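Local structure of homoserine kinase (Listeria monocytogenes, 3HUL) at residues 49-52 against 53-57; 59-62 against 63-67; 79-82 against 83-86; 92-95 against 96-100. The protein probably catalyses the ATP-dependent phosphorylation of L-homoserine to O-phospho-L-homoserine, the fourth of five steps from L-aspartate to L-threonine. All coordinates share one frame; numbering follows the deposited sequence.

Contact 1: residues 49-52 against 53-57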
loop_
_atom_site.group_PDB
_atom_site.type_symbol
_atom_site.label_atom_id
_atom_site.label_comp_id
_atom_site.label_asym_id
_atom_site.label_seq_id
_atom_site.Cartn_x
_atom_site.Cartn_y
_atom_site.Cartn_z
ATOM N N GLY A 49 29.209 -0.667 32.665
ATOM C CA GLY A 49 28.916 0.348 33.659
ATOM C C GLY A 49 27.443 0.687 33.716
ATOM O O GLY A 49 27.098 1.867 33.850
ATOM N N ILE A 50 26.579 -0.329 33.605
ATOM C CA ILE A 50 25.116 -0.135 33.684
ATOM C C ILE A 50 24.640 -0.100 35.153
ATOM O O ILE A 50 24.539 -1.149 35.793
ATOM C CB ILE A 50 24.328 -1.239 32.893
ATOM C CG1 ILE A 50 24.718 -1.275 31.399
ATOM C CG2 ILE A 50 22.821 -1.064 33.074
ATOM C CD1 ILE A 50 24.391 0.004 30.586
ATOM N N PRO A 51 24.335 1.102 35.679
ATOM C CA PRO A 51 24.042 1.269 37.111
ATOM C C PRO A 51 22.780 0.523 37.566
ATOM O O PRO A 51 21.940 0.147 36.729
ATOM C CB PRO A 51 23.854 2.791 37.268
ATOM C CG PRO A 51 24.399 3.395 36.005
ATOM C CD PRO A 51 24.160 2.366 34.944
ATOM N N HIS A 52 22.667 0.307 38.881
ATOM C CA HIS A 52 21.549 -0.420 39.469
ATOM C C HIS A 52 20.653 0.506 40.289
ATOM O O HIS A 52 19.764 0.043 41.011
ATOM C CB HIS A 52 22.044 -1.555 40.367
ATOM C CG HIS A 52 22.850 -2.598 39.662
ATOM N ND1 HIS A 52 22.356 -3.851 39.373
ATOM C CD2 HIS A 52 24.129 -2.586 39.213
ATOM C CE1 HIS A 52 23.289 -4.563 38.764
ATOM N NE2 HIS A 52 24.378 -3.819 38.656
ATOM N N ASP A 53 20.874 1.808 40.176
ATOM C CA ASP A 53 20.158 2.753 41.012
ATOM C C ASP A 53 19.515 3.847 40.178
ATOM O O ASP A 53 19.441 3.739 38.957
ATOM C CB ASP A 53 21.129 3.357 42.032
ATOM C CG ASP A 53 22.234 4.188 41.374
ATOM O OD1 ASP A 53 22.459 4.058 40.141
ATOM O OD2 ASP A 53 22.870 4.979 42.096
ATOM N N GLU A 54 19.095 4.916 40.841
ATOM C CA GLU A 54 18.414 6.031 40.196
ATOM C C GLU A 54 19.157 6.672 39.011
ATOM O O GLU A 54 18.570 7.494 38.301
ATOM C CB GLU A 54 18.030 7.115 41.231
ATOM C CG GLU A 54 19.096 8.216 41.493
ATOM C CD GLU A 54 19.706 8.154 42.898
ATOM O OE1 GLU A 54 20.852 7.649 43.046
ATOM O OE2 GLU A 54 19.039 8.620 43.855
ATOM N N THR A 55 20.433 6.333 38.822
ATOM C CA THR A 55 21.231 6.923 37.734
ATOM C C THR A 55 21.126 6.111 36.440
ATOM O O THR A 55 21.411 6.629 35.359
ATOM C CB THR A 55 22.728 7.199 38.110
ATOM O OG1 THR A 55 23.348 6.012 38.627
ATOM C CG2 THR A 55 22.840 8.357 39.140
ATOM N N ASN A 56 20.703 4.849 36.551
ATOM C CA ASN A 56 20.309 4.089 35.375
ATOM C C ASN A 56 19.378 4.921 34.498
ATOM O O ASN A 56 18.444 5.576 34.998
ATOM C CB ASN A 56 19.631 2.769 35.740
ATOM C CG ASN A 56 19.363 1.911 34.526
ATOM O OD1 ASN A 56 18.559 2.274 33.662
ATOM N ND2 ASN A 56 20.053 0.784 34.432
ATOM N N VAL A 57 19.660 4.893 33.193
ATOM C CA VAL A 57 18.927 5.659 32.177
ATOM C C VAL A 57 17.391 5.528 32.314
ATOM O O VAL A 57 16.665 6.531 32.305
ATOM C CB VAL A 57 19.446 5.259 30.753
ATOM C CG1 VAL A 57 18.483 5.639 29.662
ATOM C CG2 VAL A 57 20.835 5.886 30.501
#
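Ile-50 meets Asn-56 at the edge of a helix N-cap: residues 53-56 form a type I beta turn, and Asn-56 stands immediately before helix 57-65. The branch methyl CG2 of Ile-50 lies 3.6 Å from ND2 of Asn-56, a contact of methyl against amide, while the backbone O of Ile-50 turns to His-44 NE2. Pro-51 comes next and carries most of the contact. Its CB is directed at the turn, 3.4 Å from Asp-53 OD1 and 3.5 Å from Thr-55 OG1, and the ring crosses the Thr-55 side chain at about a right angle. Its carbonyl does the polar work. Asn-56 ND2 donates to Pro-51 O over 3.0 Å with an almost straight N-H...O angle of 175°, and the acceptor lies practically in the amide plane. CG of Asn-56 stands opposite its backbone N (chi1 -174°), which sets ND2 beside Pro-51 O; its other end, OD1, accepts from Ile-58 N and caps the helix. One amide therefore ties loop to helix start with both ends. The side chain of His-52 leaves the backbone away from 53-57; its ring stacks on His-44 and bonds through ND1 to Ile-42 O, tethering the loop to strand 41-43. The turn that follows is closed by Asn-56 N donating to Asp-53 O (2.9 Å). Asp-53 OD1 adds an Asx turn through a weak bond from Thr-55 N, and on its syn side, 25° out of the carboxylate plane, the same oxygen accepts from Thr-55 OG1 at 2.6 Å.

Contact 2: residues 59-62 against 63-67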
loop_
_atom_site.group_PDB
_atom_site.type_symbol
_atom_site.label_atom_id
_atom_site.label_comp_id
_atom_site.label_asym_id
_atom_site.label_seq_id
_atom_site.Cartn_x
_atom_site.Cartn_y
_atom_site.Cartn_z
ATOM N N ILE A 59 15.517 4.777 34.931
ATOM C CA ILE A 59 15.016 5.500 36.111
ATOM C C ILE A 59 15.106 7.026 35.974
ATOM O O ILE A 59 14.125 7.733 36.268
ATOM C CB ILE A 59 15.680 4.960 37.424
ATOM C CG1 ILE A 59 15.454 3.443 37.525
ATOM C CG2 ILE A 59 15.091 5.666 38.662
ATOM C CD1 ILE A 59 16.405 2.703 38.463
ATOM N N GLU A 60 16.243 7.548 35.498
ATOM C CA GLU A 60 16.374 9.006 35.261
ATOM C C GLU A 60 15.332 9.478 34.271
ATOM O O GLU A 60 14.765 10.584 34.419
ATOM C CB GLU A 60 17.762 9.409 34.706
ATOM C CG GLU A 60 18.988 8.939 35.504
ATOM C CD GLU A 60 20.273 9.702 35.133
ATOM O OE1 GLU A 60 20.718 9.612 33.963
ATOM O OE2 GLU A 60 20.839 10.391 36.018
ATOM N N THR A 61 15.089 8.661 33.234
ATOM C CA THR A 61 14.078 9.021 32.246
ATOM C C THR A 61 12.733 9.032 32.964
ATOM O O THR A 61 11.973 9.982 32.843
ATOM C CB THR A 61 14.000 8.031 31.028
ATOM O OG1 THR A 61 15.275 7.881 30.393
ATOM C CG2 THR A 61 12.977 8.513 30.033
ATOM N N ALA A 62 12.436 7.964 33.687
ATOM C CA ALA A 62 11.162 7.890 34.418
ATOM C C ALA A 62 10.974 9.115 35.335
ATOM O O ALA A 62 9.960 9.828 35.227
ATOM C CB ALA A 62 11.061 6.585 35.208
ATOM N N LEU A 63 11.978 9.410 36.168
ATOM C CA LEU A 63 11.885 10.569 37.098
ATOM C C LEU A 63 11.775 11.903 36.398
ATOM O O LEU A 63 11.212 12.855 36.945
ATOM C CB LEU A 63 13.031 10.585 38.114
ATOM C CG LEU A 63 13.044 9.349 39.019
ATOM C CD1 LEU A 63 14.375 9.200 39.730
ATOM C CD2 LEU A 63 11.846 9.390 40.023
ATOM N N ASN A 64 12.268 11.971 35.167
ATOM C CA ASN A 64 12.165 13.201 34.388
ATOM C C ASN A 64 10.750 13.479 33.933
ATOM O O ASN A 64 10.381 14.640 33.753
ATOM C CB ASN A 64 13.133 13.184 33.189
ATOM C CG ASN A 64 14.584 13.549 33.570
ATOM O OD1 ASN A 64 15.392 13.849 32.691
ATOM N ND2 ASN A 64 14.915 13.522 34.874
ATOM N N LEU A 65 9.957 12.422 33.724
ATOM C CA LEU A 65 8.530 12.591 33.382
ATOM C C LEU A 65 7.650 12.649 34.626
ATOM O O LEU A 65 6.586 13.292 34.619
ATOM C CB LEU A 65 8.013 11.449 32.488
ATOM C CG LEU A 65 8.296 11.435 30.990
ATOM C CD1 LEU A 65 9.630 10.790 30.789
ATOM C CD2 LEU A 65 7.240 10.613 30.251
ATOM N N ALA A 66 8.070 11.932 35.667
ATOM C CA ALA A 66 7.303 11.847 36.907
ATOM C C ALA A 66 8.256 11.974 38.103
ATOM O O ALA A 66 8.709 10.959 38.647
ATOM C CB ALA A 66 6.488 10.536 36.958
ATOM N N PRO A 67 8.585 13.227 38.489
ATOM C CA PRO A 67 9.605 13.465 39.516
ATOM C C PRO A 67 9.168 12.899 40.860
ATOM O O PRO A 67 9.991 12.372 41.608
ATOM C CB PRO A 67 9.697 14.998 39.586
ATOM C CG PRO A 67 9.010 15.502 38.331
ATOM C CD PRO A 67 7.970 14.486 38.021
#
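Leu-63 and Ile-59, one turn apart on helix 57-65, are joined by both backbone and side chains. Among the backbone bonds, Leu-63 N donates to Ile-59 O at 2.7 Å and nearly straight (173°). Asn-64 N makes a bent bond to Glu-60 O (3.0 Å, 135°) and a weak one to Thr-61 O. Leu-65 N is shared between Thr-61 O (3.3 Å) and Ala-62 O (3.0 Å), the second approached from above the carbonyl plane. Ala-66 N then takes Ala-62 O at 2.9 Å, close to the carbonyl axis.

The apolar contacts run along the helix. Leu-63 CG, opposite its carbonyl carbon (chi1 -62°), sits 3.4 Å from Ile-59 O, and its CD1 touches Ile-59 CG2 at 3.8 Å, the side chains alongside and pointing the same way. Thr-61 CG2 and Leu-65 CD1 are 4.1 Å apart in a like arrangement; both residues pack on helices 88-103 and 110-121, whereas Ile-59 and Leu-63 rest on Trp-40. The hydroxyl of Thr-61 is bonded back to Val-57 O.

Mixed i to i+3 and i to i+4 bonding thus spreads over the last turn from Asn-64, and Ala-62 O, gripped by Leu-65 N and Ala-66 N, closes this crossover helix of a beta-alpha-beta unit.

Contact 3: residues 79-82 against 83-86. With SO4 (sulfate ion), chain C.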
loop_
_atom_site.group_PDB
_atom_site.type_symbol
_atom_site.label_atom_id
_atom_site.label_comp_id
_atom_site.label_asym_id
_atom_site.label_seq_id
_atom_site.Cartn_x
_atom_site.Cartn_y
_atom_site.Cartn_z
ATOM N N ASP A 79 18.690 -8.677 26.259
ATOM C CA ASP A 79 19.596 -9.322 25.315
ATOM C C ASP A 79 19.917 -8.432 24.106
ATOM O O ASP A 79 20.422 -8.903 23.093
ATOM C CB ASP A 79 19.129 -10.751 24.947
ATOM C CG ASP A 79 17.843 -10.789 24.109
ATOM O OD1 ASP A 79 17.003 -9.855 24.171
ATOM O OD2 ASP A 79 17.664 -11.797 23.386
ATOM N N ILE A 80 19.620 -7.142 24.243
ATOM C CA ILE A 80 20.132 -6.106 23.345
ATOM C C ILE A 80 21.483 -5.640 23.906
ATOM O O ILE A 80 21.511 -4.918 24.898
ATOM C CB ILE A 80 19.193 -4.841 23.269
ATOM C CG1 ILE A 80 17.716 -5.204 23.032
ATOM C CG2 ILE A 80 19.680 -3.839 22.192
ATOM C CD1 ILE A 80 16.768 -4.030 23.337
ATOM N N PRO A 81 22.604 -6.031 23.274
ATOM C CA PRO A 81 23.904 -5.600 23.787
ATOM C C PRO A 81 24.041 -4.081 23.774
ATOM O O PRO A 81 23.665 -3.437 22.769
ATOM C CB PRO A 81 24.898 -6.233 22.808
ATOM C CG PRO A 81 24.151 -7.361 22.182
ATOM C CD PRO A 81 22.748 -6.854 22.064
ATOM N N PRO A 82 24.552 -3.507 24.885
ATOM C CA PRO A 82 24.732 -2.074 25.020
ATOM C C PRO A 82 25.741 -1.566 24.020
ATOM O O PRO A 82 26.706 -2.283 23.676
ATOM C CB PRO A 82 25.296 -1.908 26.432
ATOM C CG PRO A 82 25.029 -3.182 27.127
ATOM C CD PRO A 82 25.036 -4.234 26.077
ATOM N N ALA A 83 25.510 -0.334 23.569
ATOM C CA ALA A 83 26.368 0.354 22.622
ATOM C C ALA A 83 26.804 -0.525 21.434
ATOM O O ALA A 83 27.959 -0.500 21.021
ATOM C CB ALA A 83 27.580 0.979 23.350
ATOM N N ARG A 84 25.865 -1.273 20.857
ATOM C CA ARG A 84 26.203 -2.123 19.711
ATOM C C ARG A 84 25.495 -1.751 18.389
ATOM O O ARG A 84 25.632 -2.457 17.397
ATOM C CB ARG A 84 26.032 -3.607 20.063
ATOM C CG ARG A 84 27.278 -4.467 19.702
ATOM C CD ARG A 84 28.503 -4.063 20.583
ATOM N NE ARG A 84 28.191 -4.010 22.022
ATOM C CZ ARG A 84 28.196 -5.088 22.805
ATOM N NH1 ARG A 84 28.464 -6.285 22.284
ATOM N NH2 ARG A 84 27.889 -4.988 24.097
ATOM N N GLY A 85 24.784 -0.625 18.373
ATOM C CA GLY A 85 24.095 -0.137 17.162
ATOM C C GLY A 85 22.700 -0.738 16.977
ATOM O O GLY A 85 22.089 -0.591 15.908
ATOM N N LEU A 86 22.207 -1.413 18.015
ATOM C CA LEU A 86 20.894 -2.059 17.997
ATOM C C LEU A 86 19.860 -1.405 18.929
ATOM O O LEU A 86 18.859 -2.017 19.281
ATOM C CB LEU A 86 21.016 -3.559 18.264
ATOM C CG LEU A 86 21.769 -4.362 17.206
ATOM C CD1 LEU A 86 22.154 -5.744 17.757
ATOM C CD2 LEU A 86 20.936 -4.508 15.905
HETATM S S SO4 C . 22.987 1.738 20.621
HETATM O O1 SO4 C . 22.132 1.950 19.438
HETATM O O2 SO4 C . 24.345 1.667 20.104
HETATM O O3 SO4 C . 22.890 2.846 21.583
HETATM O O4 SO4 C . 22.617 0.522 21.305
HETATM O O HOH W 1 22.933 -1.877 20.841
#
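The guanidinium of Arg-84 has Pro-81 on one face and Pro-82 at its edge. Pro-81 CB sits 3.3 Å above the plane, offset toward the rim, and lies 3.5 Å from Arg-84 NH2. At the edge Pro-82 O accepts from Arg-84 NE (2.8 Å) and from Arg-84 NH2 (3.0 Å), a side-on grip in which two nitrogens share one oxygen that is slightly out of the guanidinium plane. The NH2 bond uses a lone pair of that carbonyl. Bends at chi2 (66°) and chi3 (50°) fold the arginine back over the prolines, and NH1 bonds to Pro-162 O, so the rotation of the group is fixed from two directions.

Residues 81-86 open the glycine-rich phosphate-binding loop of GHMP kinases, predicted to bind ATP, between strand 72-78 and helix 88-103. A sulfate, probably from the crystallisation liquor, occupies it: Gly-85 N donates to sulfate O2 at 2.9 Å, and Gly-87 N and Ser-88 N bind the same ion, consistent with a nucleotide phosphate site. One water uses four bonds to link the loop backbone to the sulfate, donating to Pro-81 O and to sulfate O4 and accepting from Arg-84 N and Leu-86 N. Deeper in, Ile-80 CG2 lies 3.5 Å from Leu-86 O and 4.2 Å from Leu-86 CB, while the Leu-86 side chain also rests on Ile-161.

Contact 4: residues 92-95 against 96-100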
loop_
_atom_site.group_PDB
_atom_site.type_symbol
_atom_site.label_atom_id
_atom_site.label_comp_id
_atom_site.label_asym_id
_atom_site.label_seq_id
_atom_site.Cartn_x
_atom_site.Cartn_y
_atom_site.Cartn_z
ATOM N N ALA A 92 16.057 1.637 26.511
ATOM C CA ALA A 92 16.058 2.014 27.926
ATOM C C ALA A 92 15.260 3.295 28.147
ATOM O O ALA A 92 14.451 3.371 29.086
ATOM C CB ALA A 92 17.523 2.106 28.506
ATOM N N VAL A 93 15.437 4.279 27.267
ATOM C CA VAL A 93 14.676 5.519 27.331
ATOM C C VAL A 93 13.160 5.246 27.182
ATOM O O VAL A 93 12.350 5.679 28.000
ATOM C CB VAL A 93 15.136 6.527 26.250
ATOM C CG1 VAL A 93 14.126 7.678 26.134
ATOM C CG2 VAL A 93 16.582 7.053 26.533
ATOM N N VAL A 94 12.792 4.497 26.152
ATOM C CA VAL A 94 11.397 4.080 25.975
ATOM C C VAL A 94 10.862 3.311 27.199
ATOM O O VAL A 94 9.749 3.535 27.620
ATOM C CB VAL A 94 11.231 3.265 24.662
ATOM C CG1 VAL A 94 9.816 2.618 24.561
ATOM C CG2 VAL A 94 11.562 4.152 23.472
ATOM N N ALA A 95 11.660 2.420 27.757
ATOM C CA ALA A 95 11.266 1.684 28.959
ATOM C C ALA A 95 10.993 2.603 30.168
ATOM O O ALA A 95 10.042 2.372 30.925
ATOM C CB ALA A 95 12.314 0.650 29.299
ATOM N N GLY A 96 11.807 3.650 30.326
ATOM C CA GLY A 96 11.612 4.634 31.380
ATOM C C GLY A 96 10.356 5.435 31.180
ATOM O O GLY A 96 9.646 5.754 32.134
ATOM N N ILE A 97 10.070 5.767 29.930
ATOM C CA ILE A 97 8.821 6.425 29.606
ATOM C C ILE A 97 7.619 5.543 29.987
ATOM O O ILE A 97 6.645 6.028 30.574
ATOM C CB ILE A 97 8.793 6.809 28.141
ATOM C CG1 ILE A 97 9.836 7.906 27.885
ATOM C CG2 ILE A 97 7.409 7.290 27.714
ATOM C CD1 ILE A 97 10.165 8.103 26.380
ATOM N N GLU A 98 7.701 4.250 29.677
ATOM C CA GLU A 98 6.593 3.327 29.965
ATOM C C GLU A 98 6.434 3.155 31.476
ATOM O O GLU A 98 5.315 3.084 31.986
ATOM C CB GLU A 98 6.844 1.968 29.320
ATOM C CG GLU A 98 6.803 2.007 27.802
ATOM C CD GLU A 98 5.393 1.944 27.261
ATOM O OE1 GLU A 98 4.491 2.643 27.761
ATOM O OE2 GLU A 98 5.178 1.172 26.318
ATOM N N LEU A 99 7.562 3.085 32.183
ATOM C CA LEU A 99 7.534 3.037 33.649
ATOM C C LEU A 99 6.765 4.228 34.253
ATOM O O LEU A 99 5.818 4.038 35.013
ATOM C CB LEU A 99 8.953 2.947 34.211
ATOM C CG LEU A 99 9.136 2.648 35.694
ATOM C CD1 LEU A 99 8.778 1.208 36.025
ATOM C CD2 LEU A 99 10.588 2.940 36.070
ATOM N N ALA A 100 7.143 5.441 33.870
ATOM C CA ALA A 100 6.539 6.636 34.420
ATOM C C ALA A 100 5.071 6.722 34.036
ATOM O O ALA A 100 4.204 7.100 34.857
ATOM C CB ALA A 100 7.276 7.874 33.928
#
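Val-93 and Ile-97 touch one turn apart: branch methyl CG1 of Val-93 lies 4.0 Å from the terminal CD1 of Ile-97, with the two side chains set at a slant to each other. Ile-97 also runs close over the preceding turn: its CG1 is 3.4 Å from Val-93 O, because CG1 stands opposite the carbonyl carbon (chi1 -67°) and next to the backbone N. Glu-98 does something similar one residue on, its CG 3.3 Å from Val-94 O, and a bend at chi2 (-82°) then carries the carboxylate off the helix, where OE1 forms a salt bridge with Lys-113.

Beneath these side chains runs the backbone. Gly-96 N donates to Ala-92 O at 2.9 Å, and Ile-97 N to Val-93 O, Glu-98 N to Val-94 O and Leu-99 N to Ala-95 O repeat the pattern, four even bonds of an alpha helix. This is helix 88-103 of the GHMP kinase N-terminal domain, whose first turn holds the last residues of the predicted ATP-binding site.

The outer shell comes from several elements. Helix 110-121 lies against Val-93 and Ile-97 through Ile-116, Ala-117 and Ile-120. Strand 3-12 offers Val-7 to Val-94 and Ala-95, and Ile-5 to Glu-98 and Leu-99. From helix 57-65, Val-57 packs on Ala-92 and Val-93, and Ala-62 meets Leu-99.

How the contacts relate
The contacts follow one another along the chain. Contact 1 prepares the start of helix 57-65 and contact 2 runs along most of the helix to its C-terminal end, their centres about 13 Å apart; Asp-53 O and Ile-59 CD1 meet at 3.2 Å. After strand 72-78 comes the loop of contact 3, then helix 88-103 with contact 4. The two helices pack together: contacts 2 and 4 are about 8 Å apart between centres, and Val-57 CG1 of contact 1 lies 3.8 Å from Ala-92 CB. Contact 3 touches none of the others, its centre about 16, 22 and 17 Å from those of contacts 1, 2 and 4: the phosphate-binding loop joins helices 57-65 and 88-103 through the N-terminal end of the latter.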